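Local coordinates for protein Non-ribosomal peptide synthetase (PDB 6VTJ) that probably carries a peptide on the phosphopantetheine arm of its thiolation domain and releases it by reduction in the adjoining NAD(P)H-dependent reductase domain, at residues A[103-114]-A[277-285]; A[385-393]-A[453-461]. One frame throughout, in Å; residues are numbered along the deposited sequence.

Contact 1: residues A[103-114]-A[277-285]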
# COMPACT_ATOMS: atom_id res chain seq x y z
N TYR A 103 6.06 -20.81 -13.42
CA TYR A 103 5.72 -20.74 -12.01
C TYR A 103 5.68 -22.11 -11.33
O TYR A 103 5.17 -22.21 -10.21
CB TYR A 103 4.36 -20.04 -11.83
CG TYR A 103 4.40 -18.57 -12.18
CD1 TYR A 103 4.76 -17.61 -11.23
CD2 TYR A 103 4.08 -18.13 -13.46
CE1 TYR A 103 4.79 -16.26 -11.54
CE2 TYR A 103 4.12 -16.76 -13.79
CZ TYR A 103 4.48 -15.84 -12.82
OH TYR A 103 4.53 -14.50 -13.13
N GLY A 104 6.23 -23.16 -11.95
CA GLY A 104 6.11 -24.49 -11.38
C GLY A 104 6.78 -24.62 -10.03
O GLY A 104 6.18 -25.10 -9.06
N GLU A 105 8.05 -24.21 -9.94
CA GLU A 105 8.82 -24.40 -8.72
C GLU A 105 8.28 -23.56 -7.56
O GLU A 105 8.21 -24.03 -6.41
CB GLU A 105 10.29 -24.07 -8.97
CG GLU A 105 11.04 -25.12 -9.76
CD GLU A 105 12.54 -24.95 -9.66
OE1 GLU A 105 13.14 -24.36 -10.59
OE2 GLU A 105 13.12 -25.39 -8.64
N ILE A 106 7.93 -22.31 -7.84
CA ILE A 106 7.29 -21.47 -6.83
C ILE A 106 6.02 -22.13 -6.31
O ILE A 106 5.79 -22.20 -5.11
CB ILE A 106 7.01 -20.07 -7.41
CG1 ILE A 106 8.29 -19.25 -7.42
CG2 ILE A 106 5.92 -19.38 -6.64
CD1 ILE A 106 8.13 -17.87 -7.98
N ASN A 107 5.17 -22.63 -7.23
CA ASN A 107 3.90 -23.24 -6.82
C ASN A 107 4.12 -24.48 -5.97
O ASN A 107 3.37 -24.74 -5.01
CB ASN A 107 3.07 -23.57 -8.07
CG ASN A 107 2.40 -22.35 -8.66
OD1 ASN A 107 2.20 -21.36 -7.95
ND2 ASN A 107 2.03 -22.40 -9.95
N GLU A 108 5.16 -25.26 -6.30
CA GLU A 108 5.52 -26.41 -5.47
C GLU A 108 5.90 -25.97 -4.06
O GLU A 108 5.51 -26.61 -3.07
CB GLU A 108 6.66 -27.19 -6.12
CG GLU A 108 6.20 -28.40 -6.92
N LEU A 109 6.67 -24.89 -3.94
CA LEU A 109 7.00 -24.39 -2.61
C LEU A 109 5.75 -23.92 -1.88
O LEU A 109 5.56 -24.21 -0.69
CB LEU A 109 8.01 -23.25 -2.69
CG LEU A 109 9.51 -23.50 -2.79
CD1 LEU A 109 10.25 -22.23 -2.41
CD2 LEU A 109 9.95 -24.68 -1.93
N LEU A 110 4.89 -23.18 -2.59
CA LEU A 110 3.65 -22.69 -2.00
C LEU A 110 2.83 -23.83 -1.43
O LEU A 110 2.19 -23.68 -0.38
CB LEU A 110 2.86 -21.90 -3.05
CG LEU A 110 3.48 -20.54 -3.41
CD1 LEU A 110 2.70 -19.77 -4.49
CD2 LEU A 110 3.67 -19.69 -2.15
N GLN A 111 2.85 -25.00 -2.09
CA GLN A 111 2.08 -26.14 -1.58
C GLN A 111 2.57 -26.62 -0.21
O GLN A 111 1.81 -27.25 0.51
CB GLN A 111 2.11 -27.31 -2.57
CG GLN A 111 1.20 -27.12 -3.78
CD GLN A 111 -0.01 -26.24 -3.47
OE1 GLN A 111 -0.90 -26.62 -2.70
NE2 GLN A 111 -0.03 -25.05 -4.07
N GLU A 112 3.80 -26.29 0.17
CA GLU A 112 4.28 -26.64 1.49
C GLU A 112 3.76 -25.70 2.58
O GLU A 112 3.99 -25.98 3.76
CB GLU A 112 5.82 -26.63 1.51
CG GLU A 112 6.46 -27.39 0.35
CD GLU A 112 7.98 -27.39 0.42
OE1 GLU A 112 8.54 -26.75 1.33
OE2 GLU A 112 8.63 -28.03 -0.44
N ASN A 113 3.05 -24.62 2.22
CA ASN A 113 2.65 -23.58 3.18
C ASN A 113 1.29 -23.92 3.79
O ASN A 113 0.25 -23.34 3.47
CB ASN A 113 2.64 -22.21 2.50
CG ASN A 113 2.39 -21.08 3.49
OD1 ASN A 113 2.82 -21.17 4.64
ND2 ASN A 113 1.69 -20.02 3.07
N THR A 114 1.30 -24.87 4.72
CA THR A 114 0.07 -25.41 5.29
C THR A 114 0.06 -25.23 6.80
O THR A 114 1.10 -25.00 7.44
CB THR A 114 -0.07 -26.89 4.96
OG1 THR A 114 1.06 -27.57 5.50
CG2 THR A 114 -0.13 -27.10 3.43
N TYR A 277 -7.91 -18.36 -3.35
CA TYR A 277 -7.22 -17.09 -3.15
C TYR A 277 -6.78 -17.05 -1.69
O TYR A 277 -7.43 -16.43 -0.84
CB TYR A 277 -8.12 -15.94 -3.54
CG TYR A 277 -8.98 -16.26 -4.74
CD1 TYR A 277 -8.47 -16.19 -6.03
CD2 TYR A 277 -10.30 -16.69 -4.57
CE1 TYR A 277 -9.25 -16.50 -7.13
CE2 TYR A 277 -11.09 -17.00 -5.65
CZ TYR A 277 -10.57 -16.90 -6.94
OH TYR A 277 -11.36 -17.21 -8.03
N ASP A 278 -5.66 -17.72 -1.41
CA ASP A 278 -5.20 -17.91 -0.05
C ASP A 278 -3.68 -17.78 -0.03
O ASP A 278 -3.06 -17.36 -1.01
CB ASP A 278 -5.68 -19.25 0.50
CG ASP A 278 -5.13 -20.44 -0.28
OD1 ASP A 278 -4.16 -20.30 -1.05
OD2 ASP A 278 -5.67 -21.55 -0.09
N GLU A 279 -3.10 -18.15 1.12
CA GLU A 279 -1.67 -18.07 1.40
C GLU A 279 -0.83 -19.04 0.56
O GLU A 279 0.41 -19.03 0.67
CB GLU A 279 -1.43 -18.33 2.89
CG GLU A 279 -2.01 -17.24 3.82
CD GLU A 279 -3.41 -17.57 4.39
OE1 GLU A 279 -4.19 -18.32 3.76
OE2 GLU A 279 -3.77 -17.02 5.46
N ARG A 280 -1.46 -19.86 -0.28
CA ARG A 280 -0.76 -20.73 -1.22
C ARG A 280 -0.92 -20.27 -2.66
O ARG A 280 -0.63 -21.03 -3.59
CB ARG A 280 -1.23 -22.17 -1.03
CG ARG A 280 -0.75 -22.77 0.31
CD ARG A 280 -1.24 -24.21 0.51
NE ARG A 280 -2.69 -24.26 0.67
CZ ARG A 280 -3.31 -24.08 1.83
NH1 ARG A 280 -2.61 -23.87 2.94
NH2 ARG A 280 -4.64 -24.11 1.88
N THR A 281 -1.36 -19.03 -2.87
CA THR A 281 -1.63 -18.49 -4.20
C THR A 281 -0.64 -17.38 -4.54
O THR A 281 -0.45 -16.45 -3.74
CB THR A 281 -3.06 -17.95 -4.27
OG1 THR A 281 -3.99 -18.94 -3.80
CG2 THR A 281 -3.41 -17.58 -5.70
N LEU A 282 -0.04 -17.45 -5.73
CA LEU A 282 0.67 -16.29 -6.25
C LEU A 282 0.03 -15.84 -7.55
O LEU A 282 -0.72 -14.86 -7.56
CB LEU A 282 2.16 -16.58 -6.46
CG LEU A 282 3.03 -15.50 -7.11
CD1 LEU A 282 3.01 -14.22 -6.35
CD2 LEU A 282 4.44 -15.99 -7.20
N TYR A 283 0.29 -16.55 -8.65
CA TYR A 283 -0.12 -16.12 -9.97
C TYR A 283 -1.24 -16.99 -10.52
O TYR A 283 -1.11 -18.21 -10.58
CB TYR A 283 1.06 -16.16 -10.93
CG TYR A 283 0.71 -15.61 -12.29
CD1 TYR A 283 0.29 -14.30 -12.42
CD2 TYR A 283 0.79 -16.40 -13.44
CE1 TYR A 283 -0.03 -13.77 -13.65
CE2 TYR A 283 0.47 -15.87 -14.70
CZ TYR A 283 0.06 -14.55 -14.79
OH TYR A 283 -0.28 -13.97 -16.00
N TYR A 284 -2.32 -16.34 -10.98
CA TYR A 284 -3.39 -17.04 -11.68
C TYR A 284 -3.99 -16.14 -12.78
O TYR A 284 -5.20 -16.20 -13.04
CB TYR A 284 -4.47 -17.50 -10.69
CG TYR A 284 -5.05 -16.39 -9.84
CD1 TYR A 284 -4.34 -15.87 -8.76
CD2 TYR A 284 -6.29 -15.83 -10.14
CE1 TYR A 284 -4.86 -14.83 -7.99
CE2 TYR A 284 -6.81 -14.82 -9.38
CZ TYR A 284 -6.10 -14.32 -8.31
OH TYR A 284 -6.62 -13.28 -7.56
N GLU A 285 -3.16 -15.30 -13.41
CA GLU A 285 -3.60 -14.33 -14.42
C GLU A 285 -4.70 -13.40 -13.90
O GLU A 285 -5.69 -13.13 -14.59
CB GLU A 285 -4.03 -15.04 -15.71
CG GLU A 285 -2.86 -15.21 -16.65
CD GLU A 285 -3.18 -16.01 -17.89
OE1 GLU A 285 -4.04 -15.57 -18.68
OE2 GLU A 285 -2.55 -17.09 -18.06
O HOH W 1 0.97 -19.94 -11.19
O HOH W 2 -0.24 -19.66 -7.55
O HOH W 3 2.13 -18.64 -8.87
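Tyr-103 lays its ring over one face of Tyr-283 in an offset stack, the centroids 4.7 Å apart and the planes inclined by 23°. The offset slides CB of Tyr-283 over the Tyr-103 ring, where it makes a CH-pi contact 3.9 Å from the centroid. With CG anti to the backbone N (chi1 -175°), the Tyr-283 ring reaches out to this neighbour; the Tyr-103 hydroxyl, over the rim of the Tyr-283 face, is hydrogen-bonded to Ile-98 O and Arg-301 NH1. One and two turns along the helix, Ile-106 and Leu-110 close on Leu-282, with Ile-106 CG2 3.7 Å from Leu-282 CD2. Three waters link the amide of Asn-107 to the backbone of Leu-282 and Tyr-283. Past the helix end, Asn-113 ND2 donates to Glu-279 O (2.9 Å), approaching from above the carbonyl plane. In return Arg-280 NH1, which also meets Gln-457, donates to Asn-113 O at 3.0 Å, with the acceptor in the guanidinium plane. Asp-278 OD1 accepts from Arg-280 N (2.8 Å), completing an Asx turn within a type I beta turn. Helix 104-111 thereby packs on the long loop between strand 252-258 and helix 291-308 of a Rossmann-type reductase fold.

Contact 2: residues A[385-393]-A[453-461]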
# COMPACT_ATOMS: atom_id res chain seq x y z
N VAL A 385 4.21 -17.68 3.42
CA VAL A 385 3.35 -16.59 2.98
C VAL A 385 2.21 -16.42 3.97
O VAL A 385 1.58 -17.40 4.38
CB VAL A 385 2.78 -16.85 1.57
CG1 VAL A 385 1.76 -15.78 1.21
CG2 VAL A 385 3.90 -16.87 0.52
N PHE A 386 1.95 -15.19 4.37
CA PHE A 386 0.93 -14.94 5.37
C PHE A 386 0.04 -13.78 4.94
O PHE A 386 0.45 -12.91 4.16
CB PHE A 386 1.55 -14.65 6.72
CG PHE A 386 2.48 -15.72 7.18
CD1 PHE A 386 2.00 -16.82 7.88
CD2 PHE A 386 3.83 -15.63 6.93
CE1 PHE A 386 2.86 -17.80 8.30
CE2 PHE A 386 4.70 -16.62 7.35
CZ PHE A 386 4.22 -17.70 8.04
N HIS A 387 -1.20 -13.82 5.43
CA HIS A 387 -2.21 -12.78 5.24
C HIS A 387 -2.43 -12.09 6.59
O HIS A 387 -3.32 -12.46 7.36
CB HIS A 387 -3.48 -13.37 4.67
CG HIS A 387 -3.32 -13.84 3.26
ND1 HIS A 387 -4.32 -14.48 2.56
CD2 HIS A 387 -2.27 -13.74 2.41
CE1 HIS A 387 -3.89 -14.75 1.34
NE2 HIS A 387 -2.65 -14.32 1.22
N CYS A 388 -1.60 -11.09 6.87
CA CYS A 388 -1.51 -10.51 8.20
C CYS A 388 -2.38 -9.25 8.24
O CYS A 388 -1.90 -8.14 8.03
CB CYS A 388 -0.05 -10.22 8.53
SG CYS A 388 0.24 -9.62 10.21
N MET A 389 -3.66 -9.44 8.52
CA MET A 389 -4.63 -8.35 8.58
C MET A 389 -5.73 -8.71 9.56
O MET A 389 -6.04 -9.89 9.78
CB MET A 389 -5.23 -8.05 7.19
CG MET A 389 -5.75 -9.27 6.43
SD MET A 389 -5.88 -8.92 4.65
CE MET A 389 -7.36 -7.90 4.60
N ASN A 390 -6.33 -7.67 10.14
CA ASN A 390 -7.39 -7.80 11.13
C ASN A 390 -8.57 -8.59 10.58
O ASN A 390 -9.26 -8.13 9.67
CB ASN A 390 -7.83 -6.43 11.61
CG ASN A 390 -8.56 -6.49 12.92
OD1 ASN A 390 -9.33 -7.40 13.15
ND2 ASN A 390 -8.32 -5.52 13.79
N ASN A 391 -8.82 -9.78 11.12
CA ASN A 391 -9.86 -10.64 10.57
C ASN A 391 -11.26 -10.24 11.01
O ASN A 391 -12.24 -10.76 10.46
CB ASN A 391 -9.58 -12.11 10.92
CG ASN A 391 -9.57 -12.37 12.41
OD1 ASN A 391 -8.77 -11.80 13.14
ND2 ASN A 391 -10.42 -13.28 12.86
N HIS A 392 -11.39 -9.31 11.95
CA HIS A 392 -12.72 -8.82 12.37
C HIS A 392 -13.11 -7.62 11.50
O HIS A 392 -13.02 -6.45 11.90
CB HIS A 392 -12.70 -8.48 13.86
CG HIS A 392 -12.21 -9.61 14.71
ND1 HIS A 392 -11.01 -9.56 15.40
CD2 HIS A 392 -12.74 -10.83 14.96
CE1 HIS A 392 -10.83 -10.70 16.04
NE2 HIS A 392 -11.87 -11.49 15.79
N TYR A 393 -13.57 -7.92 10.28
CA TYR A 393 -13.93 -6.88 9.31
C TYR A 393 -15.12 -6.08 9.81
O TYR A 393 -16.03 -6.62 10.45
CB TYR A 393 -14.29 -7.47 7.95
CG TYR A 393 -13.21 -8.25 7.23
CD1 TYR A 393 -11.88 -8.23 7.66
CD2 TYR A 393 -13.52 -9.02 6.12
CE1 TYR A 393 -10.90 -8.95 7.00
CE2 TYR A 393 -12.56 -9.75 5.45
CZ TYR A 393 -11.25 -9.71 5.89
OH TYR A 393 -10.30 -10.41 5.20
N VAL A 453 -11.17 -13.80 -0.67
CA VAL A 453 -9.80 -13.93 -0.19
C VAL A 453 -9.82 -14.58 1.19
O VAL A 453 -10.51 -14.12 2.10
CB VAL A 453 -9.12 -12.56 -0.13
CG1 VAL A 453 -7.82 -12.66 0.64
CG2 VAL A 453 -8.89 -12.05 -1.52
N GLU A 454 -9.06 -15.67 1.35
CA GLU A 454 -8.99 -16.32 2.64
C GLU A 454 -7.74 -15.94 3.42
O GLU A 454 -6.64 -15.87 2.86
CB GLU A 454 -9.08 -17.84 2.51
CG GLU A 454 -10.15 -18.26 1.52
CD GLU A 454 -10.22 -19.76 1.37
OE1 GLU A 454 -9.86 -20.29 0.29
OE2 GLU A 454 -10.62 -20.40 2.37
N ILE A 455 -7.94 -15.71 4.72
CA ILE A 455 -6.88 -15.36 5.65
C ILE A 455 -6.89 -16.26 6.88
O ILE A 455 -6.08 -16.08 7.79
CB ILE A 455 -6.98 -13.88 6.08
CG1 ILE A 455 -8.21 -13.66 6.96
CG2 ILE A 455 -7.06 -12.93 4.89
CD1 ILE A 455 -8.19 -12.31 7.63
N GLU A 456 -7.78 -17.26 6.92
CA GLU A 456 -7.99 -18.04 8.13
C GLU A 456 -6.72 -18.78 8.54
O GLU A 456 -6.41 -18.86 9.74
CB GLU A 456 -9.15 -19.03 7.92
N GLN A 457 -5.96 -19.32 7.58
CA GLN A 457 -4.74 -20.00 7.97
C GLN A 457 -3.86 -19.06 8.78
O GLN A 457 -3.36 -19.42 9.85
CB GLN A 457 -3.98 -20.54 6.74
CG GLN A 457 -2.70 -21.30 7.09
CD GLN A 457 -2.12 -22.09 5.92
OE1 GLN A 457 -2.69 -23.09 5.50
NE2 GLN A 457 -0.99 -21.64 5.38
N THR A 458 -3.69 -17.83 8.31
CA THR A 458 -2.82 -16.92 9.05
C THR A 458 -3.43 -16.60 10.41
O THR A 458 -2.72 -16.57 11.42
CB THR A 458 -2.56 -15.64 8.24
OG1 THR A 458 -1.87 -15.97 7.02
CG2 THR A 458 -1.69 -14.66 9.04
N VAL A 459 -4.74 -16.38 10.46
CA VAL A 459 -5.39 -16.17 11.74
C VAL A 459 -5.01 -17.30 12.68
O VAL A 459 -4.52 -17.07 13.80
CB VAL A 459 -6.92 -16.06 11.56
CG1 VAL A 459 -7.65 -15.94 12.92
CG2 VAL A 459 -7.21 -14.86 10.72
N ASP A 460 -5.11 -18.55 12.19
CA ASP A 460 -4.88 -19.69 13.06
C ASP A 460 -3.45 -19.69 13.55
O ASP A 460 -3.18 -19.87 14.75
CB ASP A 460 -5.19 -20.99 12.34
CG ASP A 460 -6.66 -21.18 12.10
OD1 ASP A 460 -7.44 -20.52 12.81
OD2 ASP A 460 -7.02 -21.96 11.20
N ILE A 461 -2.52 -19.43 12.62
CA ILE A 461 -1.12 -19.49 12.97
C ILE A 461 -0.82 -18.42 14.01
O ILE A 461 -0.23 -18.69 15.06
CB ILE A 461 -0.25 -19.36 11.71
CG1 ILE A 461 -0.38 -20.63 10.86
CG2 ILE A 461 1.20 -19.11 12.07
CD1 ILE A 461 0.47 -20.63 9.56
O HOH W 4 0.74 -19.49 6.39
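Val-453 opens the approach to strand 385-388 with only a loose touch of its CG1 on the imidazole of His-387. The next residue contributes its backbone: Glu-454 O accepts from His-387 ND1 at 2.7 Å, lying near the imidazole plane, though the bond is clearly bent at the hydrogen. As NE2 of the same ring bonds to Arg-317, both ring nitrogens are engaged and the rotation of the imidazole is fixed. Ile-455, the N-cap residue of the helix, fills the bend after the strand with its two branches. CG2 rests 3.6 Å from His-387 CB, whereas CD1, extended on a chain whose CG1 sits between the backbone N and carbonyl carbon (chi1 70°), touches Asn-391 CB, Met-389 CG and the hydroxyl of Tyr-393. Gln-457 reaches Val-385 O through a water. Thr-458 then plugs directly into the strand: its OG1 takes the N-H of His-387 at 2.8 Å in an almost straight bond (176°), the same hydroxyl is also hydrogen-bonded to the Glu-279 carboxylate, and its CG2 packs on the carbonyl of His-387. Val-459 sets CG2 3.6 Å from Asn-391 CB, the two side chains crossing at about a right angle. Finally Ile-461 brings CD1 to the edge of the Phe-386 ring, 3.9 Å from CE1. The helix segment runs almost perpendicular to the strand (86°), the axes 7.0 Å apart. Strand 385-388 pairs in parallel with strand 313-322 of the central sheet, and helix 115-120 packs against Ile-461.

In the fold
Contacts 1 and 2 have centres 16 Å apart and share a polar seam. Glu-279 OE2 lies 2.7 Å from Thr-458 OG1, a probable hydrogen bond, and Arg-280 NH1 makes another probable hydrogen bond, of the same length, to Gln-457 OE1. The 278-281 turn is thus wedged between helix 104-111 and helix 456-464, while Asn-113 ND2 also bonds to Val-385 O and ties the start of the strand to contact 1. Asp-278 C also packs 3.3 Å from His-387 CE1. Neither contact contributes to the residues lining the phosphopantetheine pocket; in contact 2, the Met-389 side chain remains about 13 Å from the bound cofactor arm.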